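Local atomic coordinates of peptidoglycan-recognition protein LC (Drosophila melanogaster, PDB entry 2F2L), a protein that activates the imd/Relish pathway of the fly's humoral immune response, probably as a pattern-recognition receptor that senses bacterial peptidoglycan through this extracellular domain. Residues I28-N33 with T139-L144; K15-L20 with W81-A86. One frame throughout, in Å; residues are numbered along the deposited sequence.

Interaction 1: I28-N33 with T139-L144; sequences IALPTN and TASSKL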
loop_
_atom_site.group_PDB
_atom_site.type_symbol
_atom_site.label_atom_id
_atom_site.label_comp_id
_atom_site.label_asym_id
_atom_site.label_seq_id
_atom_site.Cartn_x
_atom_site.Cartn_y
_atom_site.Cartn_z
ATOM N N ILE A 28 1.763 -6.108 22.892
ATOM C CA ILE A 28 2.629 -7.211 22.446
ATOM C C ILE A 28 3.595 -6.760 21.355
ATOM O O ILE A 28 3.184 -6.146 20.342
ATOM C CB ILE A 28 1.791 -8.396 21.918
ATOM C CG1 ILE A 28 0.916 -8.966 23.042
ATOM C CG2 ILE A 28 2.682 -9.509 21.384
ATOM C CD1 ILE A 28 -0.233 -9.815 22.541
ATOM N N ALA A 29 4.877 -7.064 21.556
ATOM C CA ALA A 29 5.902 -6.725 20.575
ATOM C C ALA A 29 6.175 -7.917 19.658
ATOM O O ALA A 29 6.161 -9.063 20.099
ATOM C CB ALA A 29 7.171 -6.256 21.257
ATOM N N LEU A 30 6.363 -7.634 18.376
ATOM C CA LEU A 30 6.628 -8.662 17.382
ATOM C C LEU A 30 7.609 -8.135 16.323
ATOM O O LEU A 30 7.642 -6.939 16.049
ATOM C CB LEU A 30 5.344 -9.112 16.664
ATOM C CG LEU A 30 4.089 -9.494 17.447
ATOM C CD1 LEU A 30 3.128 -8.325 17.548
ATOM C CD2 LEU A 30 3.396 -10.665 16.782
ATOM N N PRO A 31 8.395 -9.035 15.718
ATOM C CA PRO A 31 9.179 -8.668 14.542
ATOM C C PRO A 31 8.331 -8.811 13.273
ATOM O O PRO A 31 7.404 -9.621 13.244
ATOM C CB PRO A 31 10.305 -9.701 14.561
ATOM C CG PRO A 31 9.634 -10.923 15.109
ATOM C CD PRO A 31 8.602 -10.440 16.092
ATOM N N THR A 32 8.631 -8.048 12.230
ATOM C CA THR A 32 7.924 -8.266 10.960
ATOM C C THR A 32 8.595 -9.390 10.160
ATOM O O THR A 32 7.989 -9.966 9.252
ATOM C CB THR A 32 7.834 -6.966 10.093
ATOM O OG1 THR A 32 9.148 -6.466 9.817
ATOM C CG2 THR A 32 7.032 -5.913 10.792
ATOM N N ASN A 33 9.852 -9.689 10.504
ATOM C CA ASN A 33 10.716 -10.583 9.723
ATOM C C ASN A 33 10.830 -10.204 8.253
ATOM O O ASN A 33 11.035 -11.054 7.392
ATOM C CB ASN A 33 10.279 -12.047 9.896
ATOM C CG ASN A 33 10.435 -12.525 11.324
ATOM O OD1 ASN A 33 11.430 -12.205 11.975
ATOM N ND2 ASN A 33 9.447 -13.275 11.828
ATOM N N THR A 139 4.892 -7.032 26.584
ATOM C CA THR A 139 5.588 -8.326 26.516
ATOM C C THR A 139 5.916 -8.762 25.100
ATOM O O THR A 139 5.469 -8.155 24.137
ATOM C CB THR A 139 4.791 -9.447 27.219
ATOM O OG1 THR A 139 5.632 -10.597 27.399
ATOM C CG2 THR A 139 3.589 -9.842 26.448
ATOM N N ALA A 140 6.711 -9.823 25.008
ATOM C CA ALA A 140 7.102 -10.415 23.749
ATOM C C ALA A 140 6.068 -11.417 23.314
ATOM O O ALA A 140 5.587 -12.245 24.114
ATOM C CB ALA A 140 8.457 -11.094 23.879
ATOM N N SER A 141 5.741 -11.355 22.029
ATOM C CA SER A 141 4.918 -12.368 21.405
ATOM C C SER A 141 5.476 -13.771 21.640
ATOM O O SER A 141 4.713 -14.718 21.805
ATOM C CB SER A 141 4.760 -12.083 19.906
ATOM O OG SER A 141 6.002 -12.153 19.234
ATOM N N SER A 142 6.804 -13.891 21.690
ATOM C CA SER A 142 7.447 -15.186 21.848
ATOM C C SER A 142 7.313 -15.762 23.260
ATOM O O SER A 142 7.330 -16.974 23.433
ATOM C CB SER A 142 8.931 -15.103 21.486
ATOM O OG SER A 142 9.600 -14.195 22.328
ATOM N N LYS A 143 7.212 -14.895 24.260
ATOM C CA LYS A 143 6.977 -15.334 25.638
ATOM C C LYS A 143 5.575 -15.939 25.739
ATOM O O LYS A 143 5.375 -16.949 26.398
ATOM C CB LYS A 143 7.147 -14.160 26.614
ATOM C CG LYS A 143 6.648 -14.429 28.038
ATOM C CD LYS A 143 7.367 -13.572 29.095
ATOM C CE LYS A 143 6.802 -13.830 30.500
ATOM N NZ LYS A 143 7.836 -13.762 31.596
ATOM N N LEU A 144 4.617 -15.329 25.048
ATOM C CA LEU A 144 3.227 -15.782 25.069
ATOM C C LEU A 144 3.042 -17.115 24.341
ATOM O O LEU A 144 2.257 -17.963 24.768
ATOM C CB LEU A 144 2.316 -14.709 24.442
ATOM C CG LEU A 144 2.208 -13.386 25.196
ATOM C CD1 LEU A 144 1.370 -12.374 24.396
ATOM C CD2 LEU A 144 1.616 -13.591 26.585
#
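At the edge of the domain's central beta sheet, Ala-29 of strand 24-31 pairs in parallel with strand 136-140, just where that outer strand gives way to helix 141-144. The amide N of Ala-29 donates to O of Thr-139 at 2.9 Å, and the CA of Ile-28 adds a CA-H...O contact to the same oxygen. Two residues along, N of Ser-141 donates to O of Ala-29 at 3.0 Å. That oxygen is within 3.2 Å of Ser-141 OG too, a weak and unsettled bond; the hydroxyl has a firmer partner in Tyr-157 OH, from helix 154-158.

Apolar packing flanks this polar seam on the side of Ile-28 and Leu-30. Ile-28 splits its branches: with CG1 anti to its own carbonyl carbon (chi1 -63°), the CD1 arm crosses Leu-144 and meets CD1 of that residue at 3.5 Å, while CG2 rests on CB of Ser-141 at 3.6 Å. Beside it, CG of Leu-30 closes on the same CB, also at 3.6 Å, and Phe-151 packs on both Leu-30 and Ser-141. Ala-140 sits at the N-cap position, so the last strand pairing runs straight into the short helix 141-144. Parallel pairing of this kind belongs to the mixed alpha/beta sheet of the peptidoglycan-recognition (amidase 2) fold.

Interaction 2: K15-L20 with W81-A86; sequences KEIPDL and WNKMGA. With SO4 (sulfate ion), chain E.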
loop_
_atom_site.group_PDB
_atom_site.type_symbol
_atom_site.label_atom_id
_atom_site.label_comp_id
_atom_site.label_asym_id
_atom_site.label_seq_id
_atom_site.Cartn_x
_atom_site.Cartn_y
_atom_site.Cartn_z
ATOM N N LYS A 15 -13.045 -6.465 4.703
ATOM C CA LYS A 15 -14.358 -6.470 5.355
ATOM C C LYS A 15 -14.278 -5.656 6.651
ATOM O O LYS A 15 -13.211 -5.179 7.022
ATOM C CB LYS A 15 -14.775 -7.907 5.721
ATOM C CG LYS A 15 -14.931 -8.875 4.543
ATOM C CD LYS A 15 -16.211 -8.578 3.764
ATOM C CE LYS A 15 -16.455 -9.584 2.658
ATOM N NZ LYS A 15 -17.653 -9.251 1.837
ATOM N N GLU A 16 -15.396 -5.534 7.356
ATOM C CA GLU A 16 -15.402 -4.903 8.663
ATOM C C GLU A 16 -14.475 -5.663 9.621
ATOM O O GLU A 16 -14.397 -6.891 9.598
ATOM C CB GLU A 16 -16.823 -4.875 9.242
ATOM C CG GLU A 16 -17.802 -4.006 8.460
ATOM C CD GLU A 16 -19.265 -4.271 8.830
ATOM O OE1 GLU A 16 -20.015 -4.819 7.983
ATOM O OE2 GLU A 16 -19.661 -3.932 9.969
ATOM N N ILE A 17 -13.788 -4.910 10.469
ATOM C CA ILE A 17 -12.892 -5.455 11.485
ATOM C C ILE A 17 -13.482 -5.140 12.858
ATOM O O ILE A 17 -14.011 -4.049 13.062
ATOM C CB ILE A 17 -11.476 -4.875 11.295
ATOM C CG1 ILE A 17 -10.880 -5.498 10.018
ATOM C CG2 ILE A 17 -10.580 -5.176 12.507
ATOM C CD1 ILE A 17 -9.547 -4.959 9.620
ATOM N N PRO A 18 -13.439 -6.095 13.794
ATOM C CA PRO A 18 -14.092 -5.818 15.083
ATOM C C PRO A 18 -13.339 -4.774 15.911
ATOM O O PRO A 18 -12.126 -4.669 15.809
ATOM C CB PRO A 18 -14.060 -7.174 15.797
ATOM C CG PRO A 18 -13.685 -8.177 14.737
ATOM C CD PRO A 18 -12.826 -7.434 13.789
ATOM N N ASP A 19 -14.075 -4.003 16.700
ATOM C CA ASP A 19 -13.481 -3.069 17.645
ATOM C C ASP A 19 -12.920 -3.815 18.846
ATOM O O ASP A 19 -13.494 -4.798 19.306
ATOM C CB ASP A 19 -14.523 -2.090 18.170
ATOM C CG ASP A 19 -15.104 -1.194 17.094
ATOM O OD1 ASP A 19 -14.368 -0.755 16.190
ATOM O OD2 ASP A 19 -16.313 -0.901 17.198
ATOM N N LEU A 20 -11.816 -3.315 19.377
ATOM C CA LEU A 20 -11.369 -3.695 20.722
ATOM C C LEU A 20 -12.233 -3.109 21.840
ATOM O O LEU A 20 -12.703 -1.973 21.740
ATOM C CB LEU A 20 -9.955 -3.188 20.949
ATOM C CG LEU A 20 -8.816 -3.904 20.255
ATOM C CD1 LEU A 20 -7.550 -3.068 20.436
ATOM C CD2 LEU A 20 -8.651 -5.290 20.839
ATOM N N TRP A 81 -5.607 2.292 16.997
ATOM C CA TRP A 81 -5.908 2.139 18.420
ATOM C C TRP A 81 -7.161 1.337 18.695
ATOM O O TRP A 81 -7.265 0.695 19.733
ATOM C CB TRP A 81 -6.102 3.512 19.084
ATOM C CG TRP A 81 -4.886 4.353 19.166
ATOM C CD1 TRP A 81 -4.690 5.567 18.578
ATOM C CD2 TRP A 81 -3.688 4.057 19.898
ATOM N NE1 TRP A 81 -3.438 6.042 18.886
ATOM C CE2 TRP A 81 -2.804 5.137 19.702
ATOM C CE3 TRP A 81 -3.280 2.985 20.704
ATOM C CZ2 TRP A 81 -1.529 5.178 20.283
ATOM C CZ3 TRP A 81 -2.017 3.027 21.286
ATOM C CH2 TRP A 81 -1.157 4.113 21.071
ATOM N N ASN A 82 -8.129 1.401 17.786
ATOM C CA ASN A 82 -9.482 0.989 18.120
ATOM C C ASN A 82 -9.918 -0.331 17.550
ATOM O O ASN A 82 -10.966 -0.820 17.924
ATOM C CB ASN A 82 -10.465 2.061 17.677
ATOM C CG ASN A 82 -10.191 3.391 18.317
ATOM O OD1 ASN A 82 -9.796 3.470 19.483
ATOM N ND2 ASN A 82 -10.410 4.455 17.560
ATOM N N LYS A 83 -9.127 -0.904 16.643
ATOM C CA LYS A 83 -9.509 -2.138 15.951
ATOM C C LYS A 83 -8.658 -3.331 16.387
ATOM O O LYS A 83 -7.462 -3.201 16.639
ATOM C CB LYS A 83 -9.409 -1.951 14.430
ATOM C CG LYS A 83 -10.440 -0.996 13.836
ATOM C CD LYS A 83 -11.856 -1.538 13.987
ATOM C CE LYS A 83 -12.868 -0.755 13.167
ATOM N NZ LYS A 83 -14.246 -1.283 13.398
ATOM N N MET A 84 -9.301 -4.493 16.468
ATOM C CA MET A 84 -8.634 -5.724 16.850
ATOM C C MET A 84 -7.600 -6.151 15.778
ATOM O O MET A 84 -7.887 -6.157 14.569
ATOM C CB MET A 84 -9.695 -6.799 17.034
ATOM C CG MET A 84 -9.264 -8.019 17.782
ATOM S SD MET A 84 -10.673 -9.131 18.032
ATOM C CE MET A 84 -10.734 -9.916 16.451
ATOM N N GLY A 85 -6.386 -6.446 16.230
ATOM C CA GLY A 85 -5.348 -6.964 15.375
ATOM C C GLY A 85 -5.495 -8.452 15.166
ATOM O O GLY A 85 -6.436 -9.077 15.663
ATOM N N ALA A 86 -4.563 -9.013 14.399
ATOM C CA ALA A 86 -4.563 -10.436 14.077
ATOM C C ALA A 86 -3.153 -11.019 14.255
ATOM O O ALA A 86 -2.756 -11.982 13.601
ATOM C CB ALA A 86 -5.060 -10.633 12.665
HETATM S S SO4 E . -17.831 0.612 14.003
HETATM O O1 SO4 E . -17.997 -0.175 15.224
HETATM O O2 SO4 E . -16.673 0.142 13.239
HETATM O O3 SO4 E . -17.647 2.018 14.345
HETATM O O4 SO4 E . -19.026 0.461 13.176
HETATM O O HOH W 1 -14.169 -2.149 10.157
HETATM O O HOH W 2 -12.687 -0.001 20.068
#
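Two surface loops of the recognition domain are stitched together where Lys-83 lays its chain across Ile-17, Pro-18 and Asp-19. Bent at chi2 (-65°), the lysine chain doubles back over the 15-20 loop, and its ammonium is gripped from several directions. NZ donates to O of Ile-17 at 2.8 Å and forms a salt bridge with OD1 of Asp-19, also at 2.8 Å, reaching that oxygen from above the carboxylate plane. A sulfate ion, probably from the crystallisation liquor, takes a third bond through O2; a water held by N of Ile-17 lies within reach of a weak further bond, which would have to share a proton.

Beneath the ammonium the backbones join in a single bridge between Asp-19 and Lys-83. N of Met-84 donates to O of Pro-18 at 2.9 Å, and N of Leu-20 to O of Asn-82 at 3.0 Å. A second water donates to both O of Leu-20 and O of Asn-82. The bridge thus fastens the segment leading into strand 24-31 to the loop that follows strand 75-77, outside the regular sheet of the amidase-like fold.

Met-84 supplies the apolar side: its chain bends at chi3 (80°), bringing CE to CG of Pro-18 at 3.8 Å. Leu-20 crosses the methionine at about a right angle, CD2 lying 4.1 Å from CG of Met-84, and also packs on Leu-98 of strand 98-102. Nearby, CG2 of Ile-17 sits 3.5 Å from O of Met-84, a carbonyl that accepts a hydrogen bond from Arg-79.

Overall arrangement
From the N terminus, the chain passes strand 2-3 and lays down the loop 15-20, then enters strand 24-31, whose end, with the loop just after it, supplies 28-33. It continues through helix 40-57 and strands 67-69 and 75-77 before 81-86 returns to 15-20 and closes interaction 2. Strand 98-102 and helix 113-128 follow, and only then does 139-144 reach back to close interaction 1. The segments alternate, so the two closures cross rather than nest. Their centres are 19 Å apart and they do not touch. Interaction 1 fixes an outermost strand to the sheet; interaction 2 ties two surface loops, one leading into strand 24-31.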